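Cellulosome anchoring protein cohesin region (PDB 4DH2) binds a type I dockerin module through its cohesin domain, the kind of pairing that assembles cellulosomes, and probably helps hold the partner at the cell surface. Local coordinates at residues 81-84 against 89-92. Sequence-based numbering, arbitrary orientation.
Sequences NIVY and IVFL. With SO4 (sulfate ion), chain F.
N81 and V90 are a hydrogen-bonded pair of the antiparallel beta hairpin made by strands 78-83 and 88-94, at one edge of the cohesin beta sandwich. N81 N gives its hydrogen to V90 O at 2.9 Å, in the carbonyl plane. V90 N returns a straighter bond to N81 O at 2.8 Å, with an N-H...O angle of 170°. This donor sits 19° out of the carbonyl plane. The next pair, I82 and I89, is non-hydrogen-bonded. I82 CG1 and I89 CG2 meet at 4.4 Å on the face that carries I82 and I89, where both side chains also pack on V62 and Y55.

The other face, with N81 and V90, meets the dockerin chain. N81 ND2 is hydrogen-bonded to L65 O of that chain, and V90 packs on its L64. The V90 side chain starts at CB, 3.8 Å from N81 O. With CG1 anti to the backbone N (chi1 -169°), V90 CG2 lies beside that N, 3.9 Å from N81 O and 4.2 Å from V83 CG2. The two valines meet through one methyl each, while V83 also packs on H66 of the dockerin chain.

Beyond V83, the Y84 ring lies against I82: I82 CG2 sits over its centre, 3.6 Å above the plane. A sulfate, probably from the crystallisation liquor, places its O3 at the ring edge, near the ring plane, and also accepts a hydrogen bond from K85 N. Its O3 takes a weak hydrogen bond from Y84 N at 3.2 Å.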
loop_
_atom_site.group_PDB
_atom_site.type_symbol
_atom_site.label_atom_id
_atom_site.label_comp_id
_atom_site.label_asym_id
_atom_site.label_seq_id
_atom_site.Cartn_x
_atom_site.Cartn_y
_atom_site.Cartn_z
ATOM N N ASN A 81 2.640 -5.760 3.922
ATOM C CA ASN A 81 2.654 -6.178 5.298
ATOM C C ASN A 81 1.225 -6.418 5.774
ATOM O O ASN A 81 0.327 -5.599 5.536
ATOM C CB ASN A 81 3.247 -5.091 6.178
ATOM C CG ASN A 81 3.255 -5.504 7.627
ATOM O OD1 ASN A 81 3.833 -6.536 7.970
ATOM N ND2 ASN A 81 2.620 -4.728 8.465
ATOM N N ILE A 82 1.010 -7.527 6.458
ATOM C CA ILE A 82 -0.293 -7.774 7.065
ATOM C C ILE A 82 -0.217 -7.386 8.527
ATOM O O ILE A 82 0.591 -7.947 9.281
ATOM C CB ILE A 82 -0.684 -9.236 6.927
ATOM C CG1 ILE A 82 -0.715 -9.603 5.452
ATOM C CG2 ILE A 82 -2.056 -9.497 7.587
ATOM C CD1 ILE A 82 -0.841 -11.070 5.198
ATOM N N VAL A 83 -1.034 -6.405 8.902
ATOM C CA VAL A 83 -1.175 -6.005 10.284
ATOM C C VAL A 83 -2.271 -6.877 10.887
ATOM O O VAL A 83 -3.440 -6.520 10.866
ATOM C CB VAL A 83 -1.531 -4.522 10.431
ATOM C CG1 VAL A 83 -1.487 -4.114 11.877
ATOM C CG2 VAL A 83 -0.557 -3.650 9.607
ATOM N N TYR A 84 -1.868 -8.027 11.416
ATOM C CA TYR A 84 -2.817 -9.022 11.906
ATOM C C TYR A 84 -3.778 -8.465 12.952
ATOM O O TYR A 84 -4.981 -8.751 12.906
ATOM C CB TYR A 84 -2.057 -10.237 12.427
ATOM C CG TYR A 84 -1.407 -10.996 11.316
ATOM C CD1 TYR A 84 -2.156 -11.837 10.503
ATOM C CD2 TYR A 84 -0.050 -10.850 11.042
ATOM C CE1 TYR A 84 -1.568 -12.528 9.458
ATOM C CE2 TYR A 84 0.548 -11.534 10.001
ATOM C CZ TYR A 84 -0.221 -12.378 9.210
ATOM O OH TYR A 84 0.350 -13.086 8.174
ATOM N N ILE A 89 -4.179 -5.210 5.293
ATOM C CA ILE A 89 -3.104 -5.535 4.384
ATOM C C ILE A 89 -2.623 -4.237 3.761
ATOM O O ILE A 89 -3.405 -3.488 3.141
ATOM C CB ILE A 89 -3.555 -6.440 3.257
ATOM C CG1 ILE A 89 -4.338 -7.643 3.787
ATOM C CG2 ILE A 89 -2.343 -6.865 2.440
ATOM C CD1 ILE A 89 -4.909 -8.465 2.684
ATOM N N VAL A 90 -1.344 -3.953 3.943
ATOM C CA VAL A 90 -0.760 -2.704 3.461
ATOM C C VAL A 90 0.201 -3.021 2.317
ATOM O O VAL A 90 0.996 -3.964 2.395
ATOM C CB VAL A 90 -0.015 -1.958 4.580
ATOM C CG1 VAL A 90 0.344 -0.557 4.137
ATOM C CG2 VAL A 90 -0.889 -1.892 5.823
ATOM N N PHE A 91 0.097 -2.246 1.246
ATOM C CA PHE A 91 0.961 -2.401 0.087
ATOM C C PHE A 91 1.808 -1.146 -0.074
ATOM O O PHE A 91 1.340 -0.038 0.166
ATOM C CB PHE A 91 0.133 -2.538 -1.186
ATOM C CG PHE A 91 -0.785 -3.709 -1.190
ATOM C CD1 PHE A 91 -0.358 -4.918 -1.707
ATOM C CD2 PHE A 91 -2.063 -3.607 -0.700
ATOM C CE1 PHE A 91 -1.208 -6.019 -1.718
ATOM C CE2 PHE A 91 -2.916 -4.706 -0.720
ATOM C CZ PHE A 91 -2.466 -5.904 -1.243
ATOM N N LEU A 92 3.056 -1.338 -0.487
ATOM C CA LEU A 92 3.914 -0.235 -0.868
ATOM C C LEU A 92 4.648 -0.586 -2.155
ATOM O O LEU A 92 5.356 -1.617 -2.249
ATOM C CB LEU A 92 4.901 0.055 0.242
ATOM C CG LEU A 92 5.839 1.226 -0.079
ATOM C CD1 LEU A 92 5.080 2.563 -0.107
ATOM C CD2 LEU A 92 6.939 1.250 0.960
HETATM S S SO4 F . 0.714 -7.549 13.917
HETATM O O1 SO4 F . 0.289 -8.766 14.610
HETATM O O2 SO4 F . 1.854 -6.948 14.604
HETATM O O3 SO4 F . 1.140 -7.900 12.558
HETATM O O4 SO4 F . -0.387 -6.597 13.952
#